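Local coordinates for protein succinate-semialdehyde dehydrogenase (PDB 4ITA) that probably oxidises succinic semialdehyde to succinate with a nicotinamide cofactor, and is seen here with NADPH bound in its Rossmann-fold pocket, at residues V319-G333 with Y343-I357. Sequence-based numbering, arbitrary orientation.
Sequences VDQAVAAGAKILLGG and YPPTILTEIPPGAKI. With EDO (1,2-ethanediol), chain D.
A beta bulge interrupts the pairing of Ile329 to Leu331 with Ile347 and Leu348: both Leu330 N and Leu331 O bond to Ile347, and the register slips by one residue. Leu330 N meets Ile347 O at 2.9 Å, while Ile347 N reaches Leu331 O at 3.1 Å. Before the bulge the ladder is regular, Lys328 and Thr349 forming an antiparallel hydrogen-bonded pair. The bulge turns Leu330 alongside Ile347, CD2 lying 4.0 Å from Ile347 CG2, and helix 274-289 packs against Leu330, Leu331 and Ile347. Past it, Thr346 OG1 does double duty, donating to Pro344 O and accepting from Gly333 N at 2.9 Å. With OG1 beside its own backbone N (chi1 -63°), CG2 is left against Leu331 O. A valine in place of Thr346 would probably leave Gly333 N and Pro344 O without this shared hydroxyl and let Gly332-Gly333 drift from the strand. This hairpin-like pair forms one edge of the seven-stranded mixed sheet of an aldehyde dehydrogenase domain. Helix 309-325 ends in a Schellman motif at Gly326, whose positive phi delivers the chain to the edge strand; there Pro352 CG rests 3.3 Å from Ala325 O. Ile329 and Leu348 lie side by side, pointing the same way, and Leu348 CD2 touches both Ile329 CG1 and Val319 CG1. The Tyr343 hydroxyl comes from the opposite direction to sit against CB and both methyls of Val319, CG2 being 3.4 Å from OH, and a water joins that hydroxyl to Gly333 O. Bends at chi2 and chi4 carry Lys328 NZ to a salt bridge with Glu350 OE1 at 3.0 Å, 33° out of the carboxylate plane.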
loop_
_atom_site.group_PDB
_atom_site.type_symbol
_atom_site.label_atom_id
_atom_site.label_comp_id
_atom_site.label_asym_id
_atom_site.label_seq_id
_atom_site.Cartn_x
_atom_site.Cartn_y
_atom_site.Cartn_z
ATOM N N VAL A 319 29.958 -16.079 8.274
ATOM C CA VAL A 319 30.813 -17.055 7.617
ATOM C C VAL A 319 31.472 -17.988 8.633
ATOM O O VAL A 319 31.450 -19.209 8.459
ATOM C CB VAL A 319 31.864 -16.371 6.733
ATOM C CG1 VAL A 319 32.852 -17.397 6.184
ATOM C CG2 VAL A 319 31.173 -15.638 5.590
ATOM N N ASP A 320 32.025 -17.423 9.701
ATOM C CA ASP A 320 32.659 -18.235 10.742
ATOM C C ASP A 320 31.714 -19.281 11.325
ATOM O O ASP A 320 32.095 -20.445 11.494
ATOM C CB ASP A 320 33.209 -17.356 11.869
ATOM C CG ASP A 320 34.466 -16.599 11.478
ATOM O OD1 ASP A 320 35.010 -16.833 10.377
ATOM O OD2 ASP A 320 34.917 -15.768 12.296
ATOM N N GLN A 321 30.485 -18.881 11.634
ATOM C CA GLN A 321 29.526 -19.825 12.208
ATOM C C GLN A 321 29.094 -20.898 11.205
ATOM O O GLN A 321 28.900 -22.059 11.576
ATOM C CB GLN A 321 28.334 -19.101 12.855
ATOM C CG GLN A 321 28.751 -18.312 14.105
ATOM C CD GLN A 321 27.584 -17.748 14.901
ATOM O OE1 GLN A 321 27.104 -16.650 14.627
ATOM N NE2 GLN A 321 27.140 -18.490 15.911
ATOM N N ALA A 322 28.974 -20.532 9.932
ATOM C CA ALA A 322 28.624 -21.507 8.897
ATOM C C ALA A 322 29.722 -22.548 8.752
ATOM O O ALA A 322 29.447 -23.748 8.648
ATOM C CB ALA A 322 28.371 -20.817 7.565
ATOM N N VAL A 323 30.965 -22.083 8.742
ATOM C CA VAL A 323 32.112 -22.976 8.637
ATOM C C VAL A 323 32.225 -23.887 9.862
ATOM O O VAL A 323 32.495 -25.085 9.732
ATOM C CB VAL A 323 33.405 -22.186 8.398
ATOM C CG1 VAL A 323 34.625 -23.101 8.476
ATOM C CG2 VAL A 323 33.352 -21.512 7.042
ATOM N N ALA A 324 31.991 -23.329 11.045
ATOM C CA ALA A 324 32.018 -24.122 12.276
ATOM C C ALA A 324 30.953 -25.221 12.251
ATOM O O ALA A 324 31.137 -26.297 12.826
ATOM C CB ALA A 324 31.848 -23.220 13.498
ATOM N N ALA A 325 29.844 -24.948 11.570
ATOM C CA ALA A 325 28.760 -25.913 11.424
ATOM C C ALA A 325 29.067 -27.011 10.404
ATOM O O ALA A 325 28.411 -28.055 10.398
ATOM C CB ALA A 325 27.468 -25.205 11.055
ATOM N N GLY A 326 30.039 -26.769 9.529
ATOM C CA GLY A 326 30.440 -27.767 8.554
ATOM C C GLY A 326 30.558 -27.283 7.118
ATOM O O GLY A 326 30.994 -28.033 6.253
ATOM N N ALA A 327 30.166 -26.039 6.850
ATOM C CA ALA A 327 30.296 -25.489 5.503
ATOM C C ALA A 327 31.759 -25.435 5.100
ATOM O O ALA A 327 32.640 -25.270 5.946
ATOM C CB ALA A 327 29.681 -24.106 5.423
ATOM N N LYS A 328 32.016 -25.570 3.803
ATOM C CA LYS A 328 33.380 -25.532 3.287
ATOM C C LYS A 328 33.665 -24.208 2.594
ATOM O O LYS A 328 32.805 -23.664 1.905
ATOM C CB LYS A 328 33.603 -26.687 2.314
ATOM C CG LYS A 328 33.368 -28.049 2.945
ATOM C CD LYS A 328 34.184 -28.219 4.221
ATOM C CE LYS A 328 33.849 -29.534 4.894
ATOM N NZ LYS A 328 33.694 -30.613 3.877
ATOM N N ILE A 329 34.872 -23.693 2.797
ATOM C CA ILE A 329 35.331 -22.485 2.127
ATOM C C ILE A 329 36.113 -22.881 0.884
ATOM O O ILE A 329 37.161 -23.527 0.973
ATOM C CB ILE A 329 36.264 -21.652 3.024
ATOM C CG1 ILE A 329 35.556 -21.222 4.308
ATOM C CG2 ILE A 329 36.784 -20.432 2.262
ATOM C CD1 ILE A 329 36.472 -20.524 5.310
ATOM N N LEU A 330 35.611 -22.496 -0.280
ATOM C CA LEU A 330 36.314 -22.757 -1.526
ATOM C C LEU A 330 37.300 -21.624 -1.807
ATOM O O LEU A 330 38.344 -21.829 -2.432
ATOM C CB LEU A 330 35.301 -22.903 -2.666
ATOM C CG LEU A 330 35.786 -23.350 -4.045
ATOM C CD1 LEU A 330 36.410 -24.739 -3.981
ATOM C CD2 LEU A 330 34.634 -23.333 -5.031
ATOM N N LEU A 331 36.970 -20.434 -1.313
ATOM C CA LEU A 331 37.752 -19.234 -1.557
ATOM C C LEU A 331 37.421 -18.188 -0.497
ATOM O O LEU A 331 36.258 -18.042 -0.131
ATOM C CB LEU A 331 37.404 -18.673 -2.936
ATOM C CG LEU A 331 38.219 -17.450 -3.356
ATOM C CD1 LEU A 331 39.618 -17.873 -3.796
ATOM C CD2 LEU A 331 37.535 -16.695 -4.461
ATOM N N GLY A 332 38.427 -17.460 -0.012
ATOM C CA GLY A 332 38.207 -16.341 0.896
ATOM C C GLY A 332 37.857 -16.755 2.312
ATOM O O GLY A 332 38.499 -17.634 2.891
ATOM N N GLY A 333 36.860 -16.097 2.898
ATOM C CA GLY A 333 36.327 -16.551 4.172
ATOM C C GLY A 333 36.903 -15.944 5.439
ATOM O O GLY A 333 36.586 -16.392 6.539
ATOM N N TYR A 343 36.826 -7.276 3.051
ATOM C CA TYR A 343 36.479 -8.694 3.090
ATOM C C TYR A 343 36.552 -9.228 1.659
ATOM O O TYR A 343 36.021 -8.609 0.739
ATOM C CB TYR A 343 35.074 -8.892 3.668
ATOM C CG TYR A 343 34.836 -10.295 4.164
ATOM C CD1 TYR A 343 35.120 -10.640 5.478
ATOM C CD2 TYR A 343 34.350 -11.282 3.321
ATOM C CE1 TYR A 343 34.925 -11.923 5.941
ATOM C CE2 TYR A 343 34.154 -12.576 3.776
ATOM C CZ TYR A 343 34.441 -12.888 5.086
ATOM O OH TYR A 343 34.237 -14.172 5.532
ATOM N N PRO A 344 37.234 -10.366 1.452
ATOM C CA PRO A 344 37.493 -10.845 0.090
ATOM C C PRO A 344 36.311 -11.593 -0.516
ATOM O O PRO A 344 35.478 -12.127 0.221
ATOM C CB PRO A 344 38.650 -11.825 0.301
ATOM C CG PRO A 344 38.367 -12.405 1.638
ATOM C CD PRO A 344 37.828 -11.254 2.461
ATOM N N PRO A 345 36.232 -11.626 -1.853
ATOM C CA PRO A 345 35.290 -12.529 -2.523
ATOM C C PRO A 345 35.405 -13.932 -1.941
ATOM O O PRO A 345 36.511 -14.454 -1.785
ATOM C CB PRO A 345 35.769 -12.500 -3.973
ATOM C CG PRO A 345 36.334 -11.113 -4.130
ATOM C CD PRO A 345 37.015 -10.829 -2.816
ATOM N N THR A 346 34.264 -14.525 -1.616
ATOM C CA THR A 346 34.225 -15.770 -0.869
ATOM C C THR A 346 33.180 -16.694 -1.473
ATOM O O THR A 346 32.126 -16.242 -1.917
ATOM C CB THR A 346 33.882 -15.496 0.612
ATOM O OG1 THR A 346 34.914 -14.701 1.205
ATOM C CG2 THR A 346 33.727 -16.788 1.414
ATOM N N ILE A 347 33.479 -17.991 -1.494
ATOM C CA ILE A 347 32.519 -18.986 -1.948
ATOM C C ILE A 347 32.396 -20.073 -0.897
ATOM O O ILE A 347 33.409 -20.642 -0.473
ATOM C CB ILE A 347 32.933 -19.613 -3.298
ATOM C CG1 ILE A 347 33.025 -18.537 -4.391
ATOM C CG2 ILE A 347 31.964 -20.732 -3.690
ATOM C CD1 ILE A 347 33.668 -19.023 -5.684
ATOM N N LEU A 348 31.161 -20.327 -0.464
ATOM C CA LEU A 348 30.849 -21.383 0.498
ATOM C C LEU A 348 30.064 -22.492 -0.184
ATOM O O LEU A 348 29.128 -22.235 -0.955
ATOM C CB LEU A 348 30.024 -20.833 1.666
ATOM C CG LEU A 348 30.599 -19.659 2.466
ATOM C CD1 LEU A 348 29.606 -19.195 3.523
ATOM C CD2 LEU A 348 31.939 -20.015 3.091
ATOM N N THR A 349 30.452 -23.730 0.107
ATOM C CA THR A 349 29.795 -24.905 -0.445
ATOM C C THR A 349 29.465 -25.877 0.680
ATOM O O THR A 349 29.924 -25.709 1.817
ATOM C CB THR A 349 30.711 -25.626 -1.447
ATOM O OG1 THR A 349 31.854 -26.144 -0.755
ATOM C CG2 THR A 349 31.177 -24.673 -2.550
ATOM N N GLU A 350 28.662 -26.885 0.356
ATOM C CA GLU A 350 28.348 -27.970 1.292
ATOM C C GLU A 350 27.824 -27.441 2.620
ATOM O O GLU A 350 28.193 -27.925 3.691
ATOM C CB GLU A 350 29.578 -28.853 1.536
ATOM C CG GLU A 350 30.187 -29.445 0.283
ATOM C CD GLU A 350 31.459 -30.225 0.573
ATOM O OE1 GLU A 350 31.616 -30.701 1.718
ATOM O OE2 GLU A 350 32.298 -30.352 -0.343
ATOM N N ILE A 351 26.962 -26.435 2.552
ATOM C CA ILE A 351 26.400 -25.856 3.758
ATOM C C ILE A 351 25.391 -26.829 4.359
ATOM O O ILE A 351 24.473 -27.267 3.674
ATOM C CB ILE A 351 25.740 -24.495 3.465
ATOM C CG1 ILE A 351 26.763 -23.548 2.826
ATOM C CG2 ILE A 351 25.155 -23.899 4.743
ATOM C CD1 ILE A 351 26.146 -22.380 2.096
ATOM N N PRO A 352 25.577 -27.185 5.641
ATOM C CA PRO A 352 24.691 -28.155 6.297
ATOM C C PRO A 352 23.235 -27.710 6.329
ATOM O O PRO A 352 22.957 -26.527 6.521
ATOM C CB PRO A 352 25.239 -28.214 7.727
ATOM C CG PRO A 352 26.663 -27.795 7.607
ATOM C CD PRO A 352 26.679 -26.760 6.521
ATOM N N PRO A 353 22.308 -28.664 6.147
ATOM C CA PRO A 353 20.870 -28.421 6.286
ATOM C C PRO A 353 20.593 -27.787 7.642
ATOM O O PRO A 353 21.156 -28.233 8.641
ATOM C CB PRO A 353 20.277 -29.833 6.249
ATOM C CG PRO A 353 21.260 -30.635 5.480
ATOM C CD PRO A 353 22.606 -30.066 5.803
ATOM N N GLY A 354 19.766 -26.749 7.677
ATOM C CA GLY A 354 19.404 -26.119 8.936
ATOM C C GLY A 354 20.393 -25.105 9.485
ATOM O O GLY A 354 20.162 -24.527 10.551
ATOM N N ALA A 355 21.501 -24.892 8.780
ATOM C CA ALA A 355 22.417 -23.821 9.147
ATOM C C ALA A 355 21.671 -22.501 9.017
ATOM O O ALA A 355 20.968 -22.280 8.029
ATOM C CB ALA A 355 23.644 -23.836 8.248
ATOM N N LYS A 356 21.805 -21.642 10.023
ATOM C CA LYS A 356 21.111 -20.357 10.049
ATOM C C LYS A 356 21.397 -19.512 8.809
ATOM O O LYS A 356 20.533 -18.780 8.332
ATOM C CB LYS A 356 21.512 -19.565 11.299
ATOM C CG LYS A 356 20.430 -19.450 12.365
ATOM C CD LYS A 356 19.229 -18.641 11.887
ATOM C CE LYS A 356 19.669 -17.360 11.210
ATOM N NZ LYS A 356 18.852 -16.171 11.579
ATOM N N ILE A 357 22.619 -19.615 8.297
ATOM C CA ILE A 357 23.063 -18.764 7.200
ATOM C C ILE A 357 22.196 -18.939 5.953
ATOM O O ILE A 357 22.043 -18.008 5.165
ATOM C CB ILE A 357 24.560 -18.991 6.876
ATOM C CG1 ILE A 357 25.123 -17.817 6.069
ATOM C CG2 ILE A 357 24.773 -20.315 6.150
ATOM C CD1 ILE A 357 26.603 -17.932 5.785
HETATM C C1 EDO D . 25.518 -21.538 10.971
HETATM O O1 EDO D . 24.867 -20.752 9.958
HETATM C C2 EDO D . 24.763 -21.431 12.294
HETATM O O2 EDO D . 23.540 -22.170 12.209
HETATM O O HOH W 1 34.896 -14.703 8.154
HETATM O O HOH W 2 28.947 -30.240 5.076
#